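Local atomic coordinates of nigritoxine (Vibrio nigripulchritudo, PDB entry 5M41), a protein that acts as a bacterial toxin against crustaceans and insects and has a new fold, its molecular mechanism being left open. Residues N27-L32 / Q38-F43; R170-N173 / K179-V182; E183-H188 / S200-D205. One frame throughout, in Å; residues are numbered along the deposited sequence. Where two conformers were deposited one is given.

The three contacts lie in the N-terminal part of the chain and come in series along it. Contact 1 joins helix 22-30 to helix 34-54, contact 2 sets edge strand 170-173 against helix 177-191, and contact 3 pairs that same helix with helix 195-203. Their centres are about 10 Å (contacts 1 and 3), 15 Å (contacts 2 and 3) and 16 Å (contacts 1 and 2) apart. Tyr29 and Tyr41 of contact 1 pack on Leu185 and Leu203 of contact 3, so the two form one buried core. Val182 of contact 2 touches Gln38 and Tyr41, so the three contacts join an edge strand, four helices and the surroundings of a magnesium site within one N-terminal region.

Contact 1. Residues N27-L32 / Q38-F43; sequences NRYRNL and QNLYQF
With chi1 at 177° in Tyr29 and -174° in Leu40, each side chain leaves its helix with CG opposite the backbone nitrogen, and the phenol ring and the isobutyl group meet between the two backbones. Leu40 CD1 is the hub. It lies in the plane of the Tyr29 ring, at the edge, 3.8 Å from CD1 of that ring and 3.9 Å from its CE1; the same methyl of Leu40 also stands 3.8 Å from CD1 of Leu32, whose side chain arrives at about a right angle. Farther along, Tyr29 OH comes to 4.0 Å from CE2 of Tyr41, near the plane of that ring at its edge, with the two side chains again roughly perpendicular. This is packing against a ring carbon; the hydroxyl of Tyr41 itself is hydrogen-bonded to Asn85 OD1. The backbone adds a tie at the turn: the carbonyl oxygen of Tyr29 accepts from Leu32 N at 3.2 Å and is also hydrogen-bonded to Gln37 NE2. Helix 253-264 covers Leu32 and Leu40. The arrangement is that of two consecutive helices joined by a short turn, their apolar sides buried against helices 177-191, 195-203, 206-215 and 253-264.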
ATOM      1  N   ASN A  27      22.060 -16.064  -5.015  1.00 35.45           N
ATOM      2  CA  ASN A  27      21.435 -15.403  -6.169  1.00 36.76           C
ATOM      3  C   ASN A  27      21.870 -13.954  -6.373  1.00 35.90           C
ATOM      4  O   ASN A  27      22.143 -13.553  -7.512  1.00 35.98           O
ATOM      5  CB  ASN A  27      19.905 -15.462  -6.123  1.00 36.65           C
ATOM      6  CG  ASN A  27      19.373 -16.869  -6.329  1.00 41.11           C
ATOM      7  OD1 ASN A  27      20.068 -17.740  -6.854  1.00 38.83           O
ATOM      8  ND2 ASN A  27      18.135 -17.101  -5.893  1.00 41.98           N
ATOM      9  N   ARG A  28      21.928 -13.168  -5.298  1.00 33.86           N
ATOM     10  CA  ARG A  28      22.433 -11.809  -5.456  1.00 34.94           C
ATOM     11  C   ARG A  28      23.822 -11.817  -6.098  1.00 34.59           C
ATOM     12  O   ARG A  28      24.103 -10.998  -6.994  1.00 36.42           O
ATOM     13  CB  ARG A  28      22.506 -11.012  -4.142  1.00 33.75           C
ATOM     14  CG  ARG A  28      21.187 -10.642  -3.476  1.00 36.42           C
ATOM     15  CD  ARG A  28      20.146  -9.970  -4.370  1.00 33.40           C
ATOM     16  NE  ARG A  28      20.551  -8.824  -5.207  1.00 32.45           N
ATOM     17  CZ  ARG A  28      20.294  -7.539  -4.943  1.00 32.24           C
ATOM     18  NH1 ARG A  28      19.745  -7.180  -3.782  1.00 30.47           N
ATOM     19  NH2 ARG A  28      20.644  -6.584  -5.817  1.00 29.69           N
ATOM     20  N   TYR A  29      24.688 -12.711  -5.649  1.00 32.92           N
ATOM     21  CA  TYR A  29      26.083 -12.696  -6.124  1.00 32.83           C
ATOM     22  C   TYR A  29      26.185 -13.213  -7.563  1.00 33.70           C
ATOM     23  O   TYR A  29      26.851 -12.615  -8.419  1.00 32.07           O
ATOM     24  CB  TYR A  29      27.000 -13.502  -5.194  1.00 33.42           C
ATOM     25  CG  TYR A  29      28.405 -13.535  -5.739  1.00 33.29           C
ATOM     26  CD1 TYR A  29      29.266 -12.465  -5.542  1.00 32.79           C
ATOM     27  CD2 TYR A  29      28.840 -14.616  -6.514  1.00 32.85           C
ATOM     28  CE1 TYR A  29      30.551 -12.469  -6.072  1.00 33.10           C
ATOM     29  CE2 TYR A  29      30.109 -14.629  -7.050  1.00 32.68           C
ATOM     30  CZ  TYR A  29      30.956 -13.547  -6.827  1.00 32.49           C
ATOM     31  OH  TYR A  29      32.192 -13.549  -7.392  1.00 31.21           O
ATOM     32  N   ARG A  30      25.495 -14.321  -7.819  1.00 34.19           N
ATOM     33  CA  ARG A  30      25.523 -14.974  -9.121  1.00 36.63           C
ATOM     34  C   ARG A  30      24.926 -14.082 -10.203  1.00 36.66           C
ATOM     35  O   ARG A  30      25.359 -14.109 -11.347  1.00 37.81           O
ATOM     36  CB  ARG A  30      24.790 -16.342  -9.062  1.00 37.44           C
ATOM     37  CG  ARG A  30      25.714 -17.479  -8.611  1.00 39.69           C
ATOM     38  CD  ARG A  30      25.141 -18.877  -8.926  1.00 42.54           C
ATOM     39  NE  ARG A  30      23.817 -19.007  -8.308  1.00 43.59           N
ATOM     40  CZ  ARG A  30      23.518 -19.779  -7.271  1.00 43.29           C
ATOM     41  NH1 ARG A  30      24.412 -20.596  -6.751  1.00 41.61           N
ATOM     42  NH2 ARG A  30      22.275 -19.759  -6.789  1.00 45.68           N
ATOM     43  N   ASN A  31      23.949 -13.264  -9.850  1.00 35.98           N
ATOM     44  CA  ASN A  31      23.341 -12.408 -10.856  1.00 36.73           C
ATOM     45  C   ASN A  31      24.082 -11.097 -11.159  1.00 36.72           C
ATOM     46  O   ASN A  31      23.680 -10.353 -12.043  1.00 36.89           O
ATOM     47  CB  ASN A  31      21.878 -12.181 -10.523  1.00 41.09           C
ATOM     48  CG  ASN A  31      21.046 -13.442 -10.771  1.00 43.71           C
ATOM     49  OD1 ASN A  31      20.327 -13.906  -9.911  1.00 45.73           O
ATOM     50  ND2 ASN A  31      21.186 -14.001 -11.939  1.00 45.30           N
ATOM     51  N   LEU A  32      25.170 -10.833 -10.439  1.00 34.41           N
ATOM     52  CA  LEU A  32      26.042  -9.711 -10.784  1.00 33.99           C
ATOM     53  C   LEU A  32      26.757 -10.046 -12.086  1.00 35.32           C
ATOM     54  O   LEU A  32      27.062 -11.214 -12.345  1.00 33.24           O
ATOM     55  CB  LEU A  32      27.093  -9.489  -9.691  1.00 32.11           C
ATOM     56  CG  LEU A  32      26.580  -9.035  -8.331  1.00 32.87           C
ATOM     57  CD1 LEU A  32      27.763  -8.870  -7.365  1.00 30.73           C
ATOM     58  CD2 LEU A  32      25.830  -7.701  -8.500  1.00 32.23           C
ATOM     59  N   GLN A  38      34.078  -8.676  -9.879  1.00 32.35           N
ATOM     60  CA  GLN A  38      35.459  -8.203  -9.740  1.00 34.45           C
ATOM     61  C   GLN A  38      35.525  -6.941  -8.877  1.00 35.31           C
ATOM     62  O   GLN A  38      36.402  -6.806  -7.987  1.00 34.38           O
ATOM     63  CB  GLN A  38      36.087  -7.936 -11.126  1.00 35.53           C
ATOM     64  CG  GLN A  38      36.210  -9.220 -11.946  1.00 37.75           C
ATOM     65  CD  GLN A  38      36.663  -9.003 -13.375  1.00 40.81           C
ATOM     66  OE1 GLN A  38      36.974  -7.891 -13.778  1.00 42.58           O
ATOM     67  NE2 GLN A  38      36.686 -10.071 -14.150  1.00 40.18           N
ATOM     68  N   ASN A  39      34.609  -6.016  -9.148  1.00 34.36           N
ATOM     69  CA  ASN A  39      34.530  -4.777  -8.383  1.00 35.05           C
ATOM     70  C   ASN A  39      34.261  -5.088  -6.907  1.00 33.51           C
ATOM     71  O   ASN A  39      34.839  -4.472  -6.018  1.00 34.07           O
ATOM     72  CB  ASN A  39      33.385  -3.903  -8.891  1.00 35.76           C
ATOM     73  CG  ASN A  39      33.699  -3.185 -10.196  1.00 39.62           C
ATOM     74  OD1 ASN A  39      32.812  -2.577 -10.788  1.00 45.64           O
ATOM     75  ND2 ASN A  39      34.908  -3.283 -10.663  1.00 38.49           N
ATOM     76  N   LEU A  40      33.336  -6.011  -6.654  1.00 32.04           N
ATOM     77  CA  LEU A  40      33.070  -6.445  -5.276  1.00 31.95           C
ATOM     78  C   LEU A  40      34.378  -6.920  -4.609  1.00 31.70           C
ATOM     79  O   LEU A  40      34.709  -6.510  -3.469  1.00 30.74           O
ATOM     80  CB  LEU A  40      32.022  -7.566  -5.286  1.00 30.93           C
ATOM     81  CG  LEU A  40      31.411  -8.161  -4.027  1.00 31.89           C
ATOM     82  CD1 LEU A  40      30.152  -8.976  -4.401  1.00 30.95           C
ATOM     83  CD2 LEU A  40      32.405  -9.100  -3.346  1.00 32.72           C
ATOM     84  N   TYR A  41      35.096  -7.824  -5.278  1.00 30.50           N
ATOM     85  CA  TYR A  41      36.350  -8.314  -4.684  1.00 31.70           C
ATOM     86  C   TYR A  41      37.372  -7.187  -4.536  1.00 32.43           C
ATOM     87  O   TYR A  41      38.074  -7.094  -3.518  1.00 31.81           O
ATOM     88  CB  TYR A  41      36.926  -9.466  -5.495  1.00 30.18           C
ATOM     89  CG  TYR A  41      36.556 -10.825  -4.890  1.00 30.95           C
ATOM     90  CD1 TYR A  41      37.119 -11.240  -3.684  1.00 30.14           C
ATOM     91  CD2 TYR A  41      35.623 -11.667  -5.504  1.00 29.29           C
ATOM     92  CE1 TYR A  41      36.782 -12.467  -3.115  1.00 30.13           C
ATOM     93  CE2 TYR A  41      35.292 -12.899  -4.941  1.00 30.72           C
ATOM     94  CZ  TYR A  41      35.879 -13.291  -3.746  1.00 30.94           C
ATOM     95  OH  TYR A  41      35.578 -14.530  -3.182  1.00 32.24           O
ATOM     96  N   GLN A  42      37.409  -6.310  -5.545  1.00 31.34           N
ATOM     97  CA  GLN A  42      38.339  -5.206  -5.559  1.00 33.92           C
ATOM     98  C   GLN A  42      38.133  -4.318  -4.337  1.00 35.27           C
ATOM     99  O   GLN A  42      39.111  -3.921  -3.701  1.00 35.34           O
ATOM    100  CB  GLN A  42      38.164  -4.399  -6.836  1.00 35.51           C
ATOM    101  CG  GLN A  42      39.106  -3.236  -6.974  1.00 40.82           C
ATOM    102  CD  GLN A  42      40.278  -3.593  -7.834  1.00 45.69           C
ATOM    103  OE1 GLN A  42      40.828  -4.695  -7.737  1.00 48.16           O
ATOM    104  NE2 GLN A  42      40.674  -2.667  -8.693  1.00 47.73           N
ATOM    105  N   PHE A  43      36.870  -3.996  -4.022  1.00 34.02           N
ATOM    106  CA  PHE A  43      36.566  -3.173  -2.843  1.00 34.32           C
ATOM    107  C   PHE A  43      36.917  -3.865  -1.527  1.00 35.69           C
ATOM    108  O   PHE A  43      37.392  -3.204  -0.604  1.00 35.16           O
ATOM    109  CB  PHE A  43      35.097  -2.744  -2.813  1.00 33.72           C
ATOM    110  CG  PHE A  43      34.756  -1.628  -3.778  1.00 35.38           C
ATOM    111  CD1 PHE A  43      35.487  -0.434  -3.784  1.00 36.60           C
ATOM    112  CD2 PHE A  43      33.655  -1.745  -4.640  1.00 36.20           C
ATOM    113  CE1 PHE A  43      35.171   0.611  -4.657  1.00 38.44           C
ATOM    114  CE2 PHE A  43      33.323  -0.700  -5.507  1.00 37.78           C
ATOM    115  CZ  PHE A  43      34.086   0.476  -5.524  1.00 38.11           C
TER

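Contact 2. Residues R170-N173 / K179-V182; sequences RTIN and KILV
Nonpolar contact with a charged group accounts for most of the meeting between Arg170 and Ile180. The two side chains approach from opposite directions, and NH2 of Arg170 rests 3.7 Å from CG1 of Ile180, with CG2 and CD1 of the isoleucine equally near; the guanidinium thus leans on the whole branched end rather than on one methyl. With CG between the backbone N and the carbonyl carbon (chi1 72°) and a bend at chi2 (91°), the arginine chain reaches out toward the helix and passes beside Ile172, whose CG2 sits 3.3 Å above one face of the guanidinium plane, offset toward the rim. Ile180 approaches from the same side of that plane, but obliquely and beyond NH2. The purely apolar component is slighter: Ile172 CD1 approaches Ile180 CG1 at 4.3 Å. Hydrogen bonding enters from outside, because Arg170 NE is bonded to Thr80 OG1 on the adjacent strand, which probably steadies the long side chain at this surface contact. In the fold, strand 170-173 forms one edge of a five-stranded antiparallel sheet and pairs with strand 77-80 through the backbones of Arg170 and Ile172. Helix 177-191 follows after a short loop, offering Ile180 to the strand while Leu181 and Val182 pack on helix 34-54.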
ATOM      1  N   ARG A 170      52.326 -18.978  -8.297  1.00 48.55           N
ATOM      2  CA  ARG A 170      52.682 -18.076  -9.386  1.00 49.34           C
ATOM      3  C   ARG A 170      52.459 -16.621  -9.001  1.00 45.21           C
ATOM      4  O   ARG A 170      51.686 -16.315  -8.090  1.00 47.70           O
ATOM      5  CB  ARG A 170      52.101 -18.476 -10.759  1.00 53.10           C
ATOM      6  CG  ARG A 170      50.620 -18.291 -10.968  1.00 51.79           C
ATOM      7  CD  ARG A 170      50.179 -16.949 -11.561  1.00 50.35           C
ATOM      8  NE  ARG A 170      48.745 -16.826 -11.234  1.00 48.60           N
ATOM      9  CZ  ARG A 170      47.742 -16.635 -12.088  1.00 48.80           C
ATOM     10  NH1 ARG A 170      47.945 -16.434 -13.391  1.00 46.78           N
ATOM     11  NH2 ARG A 170      46.512 -16.606 -11.603  1.00 48.40           N
ATOM     12  N   THR A 171      53.183 -15.749  -9.680  1.00 43.74           N
ATOM     13  CA  THR A 171      53.174 -14.312  -9.434  1.00 43.51           C
ATOM     14  C   THR A 171      52.338 -13.592 -10.476  1.00 41.11           C
ATOM     15  O   THR A 171      52.447 -13.865 -11.653  1.00 41.58           O
ATOM     16  CB  THR A 171      54.623 -13.783  -9.471  1.00 45.47           C
ATOM     17  OG1 THR A 171      55.396 -14.547  -8.547  1.00 44.94           O
ATOM     18  CG2 THR A 171      54.697 -12.291  -9.099  1.00 44.84           C
ATOM     19  N   ILE A 172      51.479 -12.694 -10.025  1.00 42.03           N
ATOM     20  CA  ILE A 172      50.716 -11.825 -10.915  1.00 41.97           C
ATOM     21  C   ILE A 172      50.928 -10.394 -10.459  1.00 42.22           C
ATOM     22  O   ILE A 172      51.376 -10.161  -9.332  1.00 42.39           O
ATOM     23  CB  ILE A 172      49.194 -12.118 -10.845  1.00 41.82           C
ATOM     24  CG1 ILE A 172      48.659 -11.858  -9.421  1.00 41.81           C
ATOM     25  CG2 ILE A 172      48.906 -13.530 -11.320  1.00 42.43           C
ATOM     26  CD1 ILE A 172      47.142 -11.879  -9.267  1.00 41.52           C
ATOM     27  N   ASN A 173      50.647  -9.445 -11.335  1.00 40.32           N
ATOM     28  CA  ASN A 173      50.482  -8.072 -10.896  1.00 44.53           C
ATOM     29  C   ASN A 173      49.126  -7.900 -10.170  1.00 44.39           C
ATOM     30  O   ASN A 173      48.134  -8.567 -10.507  1.00 41.20           O
ATOM     31  CB  ASN A 173      50.577  -7.115 -12.080  1.00 47.74           C
ATOM     32  CG  ASN A 173      50.662  -5.667 -11.639  1.00 53.42           C
ATOM     33  OD1 ASN A 173      49.815  -4.842 -11.993  1.00 52.89           O
ATOM     34  ND2 ASN A 173      51.672  -5.357 -10.830  1.00 54.94           N
ATOM     35  N   LYS A 179      40.094 -10.344 -10.604  1.00 35.69           N
ATOM     36  CA  LYS A 179      39.588 -11.237 -11.641  1.00 34.55           C
ATOM     37  C   LYS A 179      39.876 -12.690 -11.235  1.00 34.82           C
ATOM     38  O   LYS A 179      39.002 -13.549 -11.325  1.00 32.76           O
ATOM     39  CB  LYS A 179      40.277 -10.921 -12.977  1.00 38.41           C
ATOM     40  CG  LYS A 179      39.915 -11.836 -14.151  1.00 42.90           C
ATOM     41  CD  LYS A 179      40.144 -11.096 -15.483  1.00 46.74           C
ATOM     42  CE  LYS A 179      39.363 -11.685 -16.656  1.00 49.94           C
ATOM     43  NZ  LYS A 179      39.720 -13.105 -16.915  1.00 50.13           N
ATOM     44  N   ILE A 180      41.111 -12.954 -10.809  1.00 35.12           N
ATOM     45  CA  ILE A 180      41.524 -14.314 -10.451  1.00 35.17           C
ATOM     46  C   ILE A 180      40.693 -14.805  -9.273  1.00 33.09           C
ATOM     47  O   ILE A 180      40.328 -15.973  -9.232  1.00 32.70           O
ATOM     48  CB  ILE A 180      43.053 -14.442 -10.131  1.00 38.05           C
ATOM     49  CG1 ILE A 180      43.965 -13.996 -11.301  1.00 40.73           C
ATOM     50  CG2 ILE A 180      43.443 -15.881  -9.719  1.00 38.66           C
ATOM     51  CD1 ILE A 180      43.576 -14.537 -12.651  1.00 43.65           C
ATOM     52  N   LEU A 181      40.428 -13.932  -8.301  1.00 31.55           N
ATOM     53  CA  LEU A 181      39.599 -14.316  -7.131  1.00 30.69           C
ATOM     54  C   LEU A 181      38.176 -14.685  -7.511  1.00 29.91           C
ATOM     55  O   LEU A 181      37.611 -15.648  -6.978  1.00 31.27           O
ATOM     56  CB  LEU A 181      39.583 -13.198  -6.078  1.00 29.61           C
ATOM     57  CG  LEU A 181      40.888 -13.021  -5.288  1.00 30.26           C
ATOM     58  CD1 LEU A 181      40.973 -11.608  -4.723  1.00 29.71           C
ATOM     59  CD2 LEU A 181      41.013 -14.038  -4.160  1.00 31.91           C
ATOM     60  N   VAL A 182      37.593 -13.912  -8.412  1.00 28.70           N
ATOM     61  CA  VAL A 182      36.255 -14.230  -8.960  1.00 29.81           C
ATOM     62  C   VAL A 182      36.291 -15.589  -9.642  1.00 30.73           C
ATOM     63  O   VAL A 182      35.409 -16.433  -9.399  1.00 30.99           O
ATOM     64  CB  VAL A 182      35.777 -13.144  -9.947  1.00 29.56           C
ATOM     65  CG1 VAL A 182      34.582 -13.621 -10.802  1.00 29.48           C
ATOM     66  CG2 VAL A 182      35.416 -11.878  -9.163  1.00 28.57           C
TER

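Contact 3. Residues E183-H188 / S200-D205; sequences ERLDYH and STLLLD
Helices 177-191 and 195-203 form a helix-loop-helix unit with the magnesium site of Val189, Glu192 and Asp195 at their junction, drawing on the end of the first helix, the connection and the start of the second. The contact between Leu185, His188, Leu202 and Leu203 is part of the buried seam of that unit. The backbones come nearest at Leu185 and Leu202, whose CA atoms are 8.1 Å apart. Leu185 divides its two methyls between neighbours: CD1 meets Leu202 CD1 at 3.8 Å as the side chains slide past each other in opposite directions, whereas CD2 touches Leu203 CD2, also at 3.8 Å, with that pair crossing near a right angle. One turn after Leu185 stands His188, next in sequence to the metal-site residue Val189, its side chain about 8 Å from the magnesium ion. A near-trans chi1 (-171°) swings the imidazole off the first helix toward Leu202. A hydrogen bond between His188 ND1 and Thr84 OG1 limits rotation of the ring, and the same hydroxyl oxygen is bonded to Arg184 NE. Over one face of this ring lies Leu202 CD1 in a CH-pi contact, 3.6 Å from the ring centroid and only 12° off the normal.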
ATOM      1  N   GLU A 183      37.320 -15.823 -10.463  1.00 31.20           N
ATOM      2  CA  GLU A 183      37.381 -17.097 -11.195  1.00 33.49           C
ATOM      3  C   GLU A 183      37.634 -18.245 -10.219  1.00 31.84           C
ATOM      4  O   GLU A 183      37.134 -19.329 -10.421  1.00 30.60           O
ATOM      5  CB  GLU A 183      38.449 -17.052 -12.318  1.00 34.95           C
ATOM      6  CG  GLU A 183      38.002 -16.194 -13.507  1.00 38.99           C
ATOM      7  CD  GLU A 183      39.148 -15.620 -14.350  1.00 41.34           C
ATOM      8  OE1 GLU A 183      40.290 -15.456 -13.866  1.00 44.44           O
ATOM      9  OE2 GLU A 183      38.885 -15.263 -15.511  1.00 46.83           O
ATOM     10  N   ARG A 184      38.417 -18.004  -9.168  1.00 31.17           N
ATOM     11  CA  ARG A 184      38.632 -19.038  -8.138  1.00 30.70           C
ATOM     12  C   ARG A 184      37.340 -19.419  -7.404  1.00 30.38           C
ATOM     13  O   ARG A 184      37.062 -20.591  -7.200  1.00 31.47           O
ATOM     14  CB  ARG A 184      39.758 -18.612  -7.158  1.00 29.96           C
ATOM     15  CG  ARG A 184      39.830 -19.445  -5.880  1.00 30.87           C
ATOM     16  CD  ARG A 184      40.182 -20.910  -6.128  1.00 31.15           C
ATOM     17  NE  ARG A 184      39.814 -21.691  -4.960  1.00 31.90           N
ATOM     18  CZ  ARG A 184      40.161 -22.949  -4.740  1.00 32.90           C
ATOM     19  NH1 ARG A 184      40.885 -23.625  -5.629  1.00 31.50           N
ATOM     20  NH2 ARG A 184      39.744 -23.540  -3.626  1.00 32.97           N
ATOM     21  N   LEU A 185      36.534 -18.431  -7.026  1.00 30.85           N
ATOM     22  CA  LEU A 185      35.275 -18.704  -6.347  1.00 31.79           C
ATOM     23  C   LEU A 185      34.331 -19.491  -7.282  1.00 33.12           C
ATOM     24  O   LEU A 185      33.693 -20.462  -6.873  1.00 33.88           O
ATOM     25  CB  LEU A 185      34.648 -17.383  -5.845  1.00 31.02           C
ATOM     26  CG  LEU A 185      33.253 -17.451  -5.215  1.00 31.67           C
ATOM     27  CD1 LEU A 185      33.301 -18.419  -4.021  1.00 30.08           C
ATOM     28  CD2 LEU A 185      32.713 -16.074  -4.803  1.00 30.12           C
ATOM     29  N   ASP A 186      34.238 -19.085  -8.546  1.00 34.12           N
ATOM     30  CA  ASP A 186      33.410 -19.830  -9.504  1.00 33.71           C
ATOM     31  C   ASP A 186      33.852 -21.307  -9.581  1.00 33.23           C
ATOM     32  O   ASP A 186      33.034 -22.210  -9.549  1.00 32.60           O
ATOM     33  CB  ASP A 186      33.496 -19.226 -10.910  1.00 34.99           C
ATOM     34  CG  ASP A 186      32.710 -17.930 -11.058  1.00 37.43           C
ATOM     35  OD1 ASP A 186      31.806 -17.633 -10.242  1.00 36.48           O
ATOM     36  OD2 ASP A 186      33.021 -17.187 -12.006  1.00 39.65           O
ATOM     37  N   TYR A 187      35.151 -21.540  -9.691  1.00 31.77           N
ATOM     38  CA  TYR A 187      35.671 -22.894  -9.705  1.00 33.04           C
ATOM     39  C   TYR A 187      35.341 -23.651  -8.432  1.00 32.33           C
ATOM     40  O   TYR A 187      34.955 -24.810  -8.473  1.00 34.41           O
ATOM     41  CB  TYR A 187      37.191 -22.869  -9.901  1.00 33.40           C
ATOM     42  CG  TYR A 187      37.870 -24.208  -9.692  1.00 34.20           C
ATOM     43  CD1 TYR A 187      37.743 -25.235 -10.629  1.00 32.23           C
ATOM     44  CD2 TYR A 187      38.685 -24.428  -8.573  1.00 36.16           C
ATOM     45  CE1 TYR A 187      38.388 -26.465 -10.442  1.00 32.99           C
ATOM     46  CE2 TYR A 187      39.345 -25.648  -8.378  1.00 35.98           C
ATOM     47  CZ  TYR A 187      39.199 -26.659  -9.325  1.00 34.53           C
ATOM     48  OH  TYR A 187      39.853 -27.866  -9.122  1.00 36.06           O
ATOM     49  N   HIS A 188      35.533 -23.014  -7.290  1.00 32.42           N
ATOM     50  CA  HIS A 188      35.247 -23.663  -6.002  1.00 33.04           C
ATOM     51  C   HIS A 188      33.811 -24.111  -5.938  1.00 34.59           C
ATOM     52  O   HIS A 188      33.496 -25.280  -5.629  1.00 37.00           O
ATOM     53  CB  HIS A 188      35.584 -22.698  -4.868  1.00 31.79           C
ATOM     54  CG  HIS A 188      35.536 -23.313  -3.494  1.00 32.35           C
ATOM     55  ND1 HIS A 188      36.329 -22.888  -2.489  1.00 33.17           N
ATOM     56  CD2 HIS A 188      34.741 -24.335  -2.966  1.00 33.61           C
ATOM     57  CE1 HIS A 188      36.077 -23.617  -1.370  1.00 33.95           C
ATOM     58  NE2 HIS A 188      35.105 -24.498  -1.660  1.00 35.09           N
ATOM     59  N   SER A 200      27.430 -18.763   0.024  1.00 38.24           N
ATOM     60  CA  SER A 200      27.096 -17.824   1.086  0.50 38.60           C
ATOM     61  C   SER A 200      28.133 -17.875   2.211  1.00 39.38           C
ATOM     62  O   SER A 200      28.428 -16.834   2.839  1.00 38.61           O
ATOM     63  CB  SER A 200      25.671 -18.048   1.621  0.50 40.06           C
ATOM     64  OG  SER A 200      25.483 -19.347   2.138  0.50 41.78           O
ATOM     65  N   THR A 201      28.712 -19.051   2.446  1.00 38.03           N
ATOM     66  CA  THR A 201      29.721 -19.206   3.469  1.00 38.54           C
ATOM     67  C   THR A 201      31.013 -18.528   3.083  1.00 36.88           C
ATOM     68  O   THR A 201      31.661 -17.887   3.915  1.00 36.45           O
ATOM     69  CB  THR A 201      30.014 -20.700   3.725  1.00 42.70           C
ATOM     70  OG1 THR A 201      28.853 -21.277   4.284  1.00 47.39           O
ATOM     71  CG2 THR A 201      31.145 -20.886   4.735  1.00 43.77           C
ATOM     72  N   LEU A 202      31.398 -18.698   1.824  1.00 36.04           N
ATOM     73  CA  LEU A 202      32.639 -18.132   1.305  1.00 35.58           C
ATOM     74  C   LEU A 202      32.616 -16.618   1.128  1.00 33.74           C
ATOM     75  O   LEU A 202      33.667 -15.996   0.927  1.00 32.30           O
ATOM     76  CB  LEU A 202      33.036 -18.821  -0.008  1.00 36.44           C
ATOM     77  CG  LEU A 202      33.501 -20.281   0.180  1.00 39.31           C
ATOM     78  CD1 LEU A 202      33.670 -20.966  -1.168  1.00 39.31           C
ATOM     79  CD2 LEU A 202      34.795 -20.363   0.941  1.00 40.05           C
ATOM     80  N   LEU A 203      31.427 -16.033   1.225  1.00 32.85           N
ATOM     81  CA  LEU A 203      31.261 -14.587   1.070  1.00 32.36           C
ATOM     82  C   LEU A 203      30.856 -13.889   2.382  1.00 33.19           C
ATOM     83  O   LEU A 203      30.775 -12.674   2.440  1.00 33.32           O
ATOM     84  CB  LEU A 203      30.242 -14.284  -0.048  1.00 32.32           C
ATOM     85  CG  LEU A 203      30.641 -14.568  -1.508  1.00 31.59           C
ATOM     86  CD1 LEU A 203      29.470 -14.348  -2.446  1.00 32.66           C
ATOM     87  CD2 LEU A 203      31.799 -13.685  -1.938  1.00 32.75           C
ATOM     88  N   LEU A 204      30.565 -14.662   3.421  1.00 34.66           N
ATOM     89  CA  LEU A 204      30.057 -14.112   4.693  1.00 34.50           C
ATOM     90  C   LEU A 204      30.788 -12.848   5.147  1.00 34.89           C
ATOM     91  O   LEU A 204      30.171 -11.807   5.402  1.00 33.95           O
ATOM     92  CB  LEU A 204      30.129 -15.192   5.795  1.00 35.70           C
ATOM     93  CG  LEU A 204      29.791 -14.768   7.237  1.00 36.49           C
ATOM     94  CD1 LEU A 204      28.336 -14.314   7.303  1.00 35.74           C
ATOM     95  CD2 LEU A 204      30.064 -15.895   8.257  1.00 35.87           C
ATOM     96  N   ASP A 205      32.109 -12.930   5.256  1.00 36.19           N
ATOM     97  CA  ASP A 205      32.886 -11.791   5.737  1.00 36.18           C
ATOM     98  C   ASP A 205      33.467 -10.940   4.611  1.00 35.60           C
ATOM     99  O   ASP A 205      33.871  -9.827   4.855  1.00 35.42           O
ATOM    100  CB  ASP A 205      33.975 -12.244   6.700  1.00 38.66           C
ATOM    101  CG  ASP A 205      33.444 -12.421   8.128  1.00 42.07           C
ATOM    102  OD1 ASP A 205      33.470 -11.431   8.876  1.00 44.32           O
ATOM    103  OD2 ASP A 205      33.021 -13.545   8.504  1.00 41.96           O
TER